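Local structure of dihydrodipicolinate synthase (Bacillus clausii KSM-K16, 3E96) at residues S29-W32 against H33-K36; V71-T74 against V75-H79. The protein probably catalyses the synthesis of 4-hydroxy-tetrahydrodipicolinate, as a TIM-barrel lyase of the DapA family. All blocks are in the same frame, centred on the assembly; numbering follows the deposited sequence.

Contact 1: residues S29-W32 against H33-K36; sequences SIDW and HHYK
D31 OD1 sits over the opening turn of helix 32-43, where it accepts a hydrogen bond from H34 N at 2.9 Å and has H33 N at the same distance of 2.9 Å. The H34 amide meets this oxygen from above the carboxylate plane, with an N-H...O angle of 160°. This is an N-cap: aspartate suits it because its short acidic side chain can fold back onto first-turn amides that have no helical carbonyl before them. With CG anti to the backbone N (chi1 -174°), the carboxylate swings over these amides, and its negative charge probably also eases the helix dipole. The same group lies flat on the imidazole of H34, the planes 5° apart and OD2 3.3 Å above the ring centre. An alanine in place of H34 would keep the capping amide but would probably leave that face of the carboxylate without its stacked partner and freer to turn. The backbone continues the helix through Y35 N to D31 O and K36 N to W32 O. On another side of this same turn, W32 and Y35 lie alongside each other and form an offset edge-to-face pair, the indole edge directed at the phenol face with W32 CE3 3.8 Å from Y35 CD2. I30 CG2 rests over the indole's centre, an isoleucine methyl filling that face by CH-pi packing. The turn follows the loop after barrel strand 15-17, and the broad rings of W32 and Y35 suit the side facing helix 64-78, where W32 touches E69 and Y35 touches E70.

Contact 2: residues V71-T74 against V75-H79; sequences VRRT and VEYVH
R73 and Y77, one turn apart on helix 64-78, run side by side and are tied by a hydrogen bond: R73 NH1 donates to Y77 OH at 3.0 Å. The hydroxyl lies at the edge of the guanidinium, only 1° out of its plane, although the phenol ring itself is turned 54° from that plane. A bend at chi2 of R73 (-93°) brings the long chain round beside the ring, with R73 CD 3.6 Å from Y77 OH. In the backbone Y77 N bonds to R73 O at 2.8 Å.

Packing is closest on the buried face, where T74 and V78 stand next to each other. Their methyls meet, T74 CG2 to V78 CG2 at 3.7 Å, and V78 N reaches T74 O at 2.8 Å. Threonine suits this place because its methyl can join the apolar row while OG1 hydrogen-bonds to Y35 OH of helix 32-43 and also to E70 O; valine offers branched bulk with no polar group to satisfy. V71 is buried too, and touches A86 of strand 83-88.

The other side is looser: R72 and E76 are exposed, and E76 OE1 stays 5.6 Å from R73 NH1, too far for a salt bridge. R72 and R73 instead both pair with E69, so the amphipathic helix presents mostly apolar groups to the barrel and charge away from it. The R73 guanidinium, also lying against W32 of helix 32-43, is held by both a charged and a neutral partner, E69 through NE and Y77 through NH1.

Contact 1 comes first along the chain and contact 2 follows, their centres about 12 Å apart on the same side of the chain's centre. They belong to neighbouring outer helices: 32-43 links strands 15-17 and 49-50, while 64-78 links strands 49-50 and 83-88. Between the helices, Y35 OH and T74 OG1 lie 2.6 Å apart in a probable hydrogen bond, R73 makes a cation-pi contact with W32, and K36 CA packs on Y77 CD2. Two successive beta-alpha-beta units of the TIM barrel are thus fastened by polar and aromatic contacts. The side chain of Y35 is about 10 Å from that of T56, the predicted pyruvate-binding residue, whereas contact 2 lies away from the annotated sites.

Contact 1: residues S29-W32 against H33-K36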
loop_
_atom_site.group_PDB
_atom_site.type_symbol
_atom_site.label_atom_id
_atom_site.label_comp_id
_atom_site.label_asym_id
_atom_site.label_seq_id
_atom_site.Cartn_x
_atom_site.Cartn_y
_atom_site.Cartn_z
ATOM N N SER B 29 -11.677 -17.168 7.454
ATOM C CA SER B 29 -12.416 -17.273 6.200
ATOM C C SER B 29 -13.596 -16.309 6.186
ATOM O O SER B 29 -14.079 -15.882 7.232
ATOM C CB SER B 29 -12.920 -18.705 5.984
ATOM O OG SER B 29 -13.851 -19.076 6.985
ATOM N N ILE B 30 -14.051 -15.962 4.989
ATOM C CA ILE B 30 -15.176 -15.050 4.837
ATOM C C ILE B 30 -16.492 -15.765 5.151
ATOM O O ILE B 30 -16.731 -16.879 4.679
ATOM C CB ILE B 30 -15.248 -14.503 3.391
ATOM C CG1 ILE B 30 -13.943 -13.770 3.049
ATOM C CG2 ILE B 30 -16.436 -13.568 3.242
ATOM C CD1 ILE B 30 -13.854 -13.322 1.605
ATOM N N ASP B 31 -17.330 -15.137 5.970
ATOM C CA ASP B 31 -18.630 -15.714 6.288
ATOM C C ASP B 31 -19.606 -14.946 5.414
ATOM O O ASP B 31 -20.000 -13.826 5.744
ATOM C CB ASP B 31 -18.994 -15.513 7.757
ATOM C CG ASP B 31 -20.275 -16.237 8.135
ATOM O OD1 ASP B 31 -21.253 -16.157 7.361
ATOM O OD2 ASP B 31 -20.306 -16.880 9.206
ATOM N N TRP B 32 -19.986 -15.549 4.294
ATOM C CA TRP B 32 -20.889 -14.903 3.358
ATOM C C TRP B 32 -22.291 -14.696 3.912
ATOM O O TRP B 32 -23.011 -13.807 3.460
ATOM C CB TRP B 32 -20.937 -15.697 2.054
ATOM C CG TRP B 32 -19.622 -15.705 1.330
ATOM C CD1 TRP B 32 -18.850 -16.794 1.043
ATOM C CD2 TRP B 32 -18.928 -14.568 0.794
ATOM N NE1 TRP B 32 -17.719 -16.408 0.359
ATOM C CE2 TRP B 32 -17.741 -15.047 0.194
ATOM C CE3 TRP B 32 -19.194 -13.191 0.765
ATOM C CZ2 TRP B 32 -16.820 -14.199 -0.434
ATOM C CZ3 TRP B 32 -18.276 -12.345 0.139
ATOM C CH2 TRP B 32 -17.104 -12.856 -0.450
ATOM N N HIS B 33 -22.689 -15.517 4.879
ATOM C CA HIS B 33 -24.005 -15.351 5.478
ATOM C C HIS B 33 -23.983 -14.024 6.226
ATOM O O HIS B 33 -24.918 -13.225 6.137
ATOM C CB HIS B 33 -24.313 -16.490 6.453
ATOM C CG HIS B 33 -25.652 -16.368 7.112
ATOM N ND1 HIS B 33 -26.831 -16.325 6.398
ATOM C CD2 HIS B 33 -25.999 -16.268 8.417
ATOM C CE1 HIS B 33 -27.846 -16.203 7.235
ATOM N NE2 HIS B 33 -27.369 -16.165 8.466
ATOM N N HIS B 34 -22.903 -13.788 6.965
ATOM C CA HIS B 34 -22.774 -12.542 7.708
ATOM C C HIS B 34 -22.650 -11.376 6.733
ATOM O O HIS B 34 -23.131 -10.277 7.006
ATOM C CB HIS B 34 -21.558 -12.600 8.636
ATOM C CG HIS B 34 -21.730 -13.539 9.790
ATOM N ND1 HIS B 34 -20.729 -13.787 10.705
ATOM C CD2 HIS B 34 -22.798 -14.269 10.193
ATOM C CE1 HIS B 34 -21.173 -14.628 11.624
ATOM N NE2 HIS B 34 -22.425 -14.935 11.337
ATOM N N TYR B 35 -22.014 -11.618 5.592
ATOM C CA TYR B 35 -21.862 -10.563 4.594
ATOM C C TYR B 35 -23.242 -10.160 4.079
ATOM O O TYR B 35 -23.542 -8.975 3.930
ATOM C CB TYR B 35 -20.994 -11.035 3.423
ATOM C CG TYR B 35 -20.683 -9.926 2.442
ATOM C CD1 TYR B 35 -19.924 -8.818 2.832
ATOM C CD2 TYR B 35 -21.180 -9.959 1.140
ATOM C CE1 TYR B 35 -19.672 -7.769 1.950
ATOM C CE2 TYR B 35 -20.938 -8.913 0.246
ATOM C CZ TYR B 35 -20.184 -7.820 0.662
ATOM O OH TYR B 35 -19.958 -6.776 -0.203
ATOM N N LYS B 36 -24.086 -11.152 3.809
ATOM C CA LYS B 36 -25.433 -10.878 3.323
ATOM C C LYS B 36 -26.195 -10.033 4.339
ATOM O O LYS B 36 -26.925 -9.111 3.969
ATOM C CB LYS B 36 -26.184 -12.190 3.066
ATOM C CG LYS B 36 -27.654 -12.006 2.721
ATOM C CD LYS B 36 -28.291 -13.335 2.329
ATOM C CE LYS B 36 -29.788 -13.336 2.610
ATOM N NZ LYS B 36 -30.491 -12.205 1.958
#

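Contact 2: residues V71-T74 against V75-H79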
loop_
_atom_site.group_PDB
_atom_site.type_symbol
_atom_site.label_atom_id
_atom_site.label_comp_id
_atom_site.label_asym_id
_atom_site.label_seq_id
_atom_site.Cartn_x
_atom_site.Cartn_y
_atom_site.Cartn_z
ATOM N N VAL B 71 -17.524 -9.051 -4.997
ATOM C CA VAL B 71 -18.309 -8.224 -5.905
ATOM C C VAL B 71 -19.497 -9.040 -6.425
ATOM O O VAL B 71 -20.625 -8.548 -6.455
ATOM C CB VAL B 71 -17.459 -7.712 -7.094
ATOM C CG1 VAL B 71 -18.335 -6.934 -8.072
ATOM C CG2 VAL B 71 -16.347 -6.805 -6.577
ATOM N N ARG B 72 -19.250 -10.290 -6.811
ATOM C CA ARG B 72 -20.330 -11.149 -7.307
ATOM C C ARG B 72 -21.405 -11.340 -6.241
ATOM O O ARG B 72 -22.595 -11.211 -6.521
ATOM C CB ARG B 72 -19.787 -12.519 -7.737
ATOM C CG ARG B 72 -18.872 -12.475 -8.955
ATOM C CD ARG B 72 -18.615 -13.874 -9.508
ATOM N NE ARG B 72 -17.759 -14.683 -8.643
ATOM C CZ ARG B 72 -16.444 -14.808 -8.797
ATOM N NH1 ARG B 72 -15.818 -14.177 -9.785
ATOM N NH2 ARG B 72 -15.753 -15.581 -7.974
ATOM N N ARG B 73 -20.979 -11.658 -5.021
ATOM C CA ARG B 73 -21.904 -11.863 -3.911
ATOM C C ARG B 73 -22.745 -10.611 -3.659
ATOM O O ARG B 73 -23.942 -10.702 -3.386
ATOM C CB ARG B 73 -21.129 -12.217 -2.637
ATOM C CG ARG B 73 -20.406 -13.563 -2.683
ATOM C CD ARG B 73 -21.267 -14.687 -2.113
ATOM N NE ARG B 73 -20.603 -15.984 -2.224
ATOM C CZ ARG B 73 -21.032 -17.101 -1.643
ATOM N NH1 ARG B 73 -22.129 -17.090 -0.899
ATOM N NH2 ARG B 73 -20.361 -18.234 -1.815
ATOM N N THR B 74 -22.112 -9.443 -3.742
ATOM C CA THR B 74 -22.808 -8.183 -3.513
ATOM C C THR B 74 -23.927 -7.982 -4.533
ATOM O O THR B 74 -25.050 -7.626 -4.172
ATOM C CB THR B 74 -21.834 -6.991 -3.586
ATOM O OG1 THR B 74 -20.779 -7.183 -2.632
ATOM C CG2 THR B 74 -22.560 -5.683 -3.275
ATOM N N VAL B 75 -23.616 -8.206 -5.805
ATOM C CA VAL B 75 -24.615 -8.055 -6.855
ATOM C C VAL B 75 -25.799 -8.976 -6.566
ATOM O O VAL B 75 -26.955 -8.578 -6.707
ATOM C CB VAL B 75 -24.022 -8.388 -8.244
ATOM C CG1 VAL B 75 -25.125 -8.416 -9.297
ATOM C CG2 VAL B 75 -22.972 -7.349 -8.616
ATOM N N GLU B 76 -25.509 -10.199 -6.133
ATOM C CA GLU B 76 -26.567 -11.157 -5.832
ATOM C C GLU B 76 -27.410 -10.731 -4.635
ATOM O O GLU B 76 -28.641 -10.713 -4.712
ATOM C CB GLU B 76 -25.986 -12.548 -5.547
ATOM C CG GLU B 76 -27.059 -13.626 -5.353
ATOM C CD GLU B 76 -26.533 -14.886 -4.684
ATOM O OE1 GLU B 76 -25.421 -15.327 -5.033
ATOM O OE2 GLU B 76 -27.240 -15.445 -3.813
ATOM N N TYR B 77 -26.753 -10.392 -3.530
ATOM C CA TYR B 77 -27.473 -10.006 -2.323
ATOM C C TYR B 77 -28.203 -8.675 -2.414
ATOM O O TYR B 77 -29.212 -8.477 -1.737
ATOM C CB TYR B 77 -26.532 -9.996 -1.117
ATOM C CG TYR B 77 -25.897 -11.340 -0.815
ATOM C CD1 TYR B 77 -26.609 -12.531 -0.989
ATOM C CD2 TYR B 77 -24.590 -11.422 -0.344
ATOM C CE1 TYR B 77 -26.027 -13.770 -0.704
ATOM C CE2 TYR B 77 -24.001 -12.648 -0.054
ATOM C CZ TYR B 77 -24.721 -13.818 -0.238
ATOM O OH TYR B 77 -24.123 -15.029 0.029
ATOM N N VAL B 78 -27.695 -7.767 -3.242
ATOM C CA VAL B 78 -28.315 -6.455 -3.419
ATOM C C VAL B 78 -29.491 -6.547 -4.390
ATOM O O VAL B 78 -30.528 -5.919 -4.187
ATOM C CB VAL B 78 -27.299 -5.425 -3.975
ATOM C CG1 VAL B 78 -28.016 -4.143 -4.375
ATOM C CG2 VAL B 78 -26.236 -5.121 -2.922
ATOM N N HIS B 79 -29.308 -7.346 -5.435
ATOM C CA HIS B 79 -30.304 -7.546 -6.481
ATOM C C HIS B 79 -31.130 -6.312 -6.842
ATOM O O HIS B 79 -32.348 -6.285 -6.662
ATOM C CB HIS B 79 -31.228 -8.726 -6.133
ATOM C CG HIS B 79 -31.922 -8.602 -4.813
ATOM N ND1 HIS B 79 -32.851 -7.621 -4.546
ATOM C CD2 HIS B 79 -31.841 -9.357 -3.691
ATOM C CE1 HIS B 79 -33.315 -7.777 -3.319
ATOM N NE2 HIS B 79 -32.718 -8.823 -2.778
#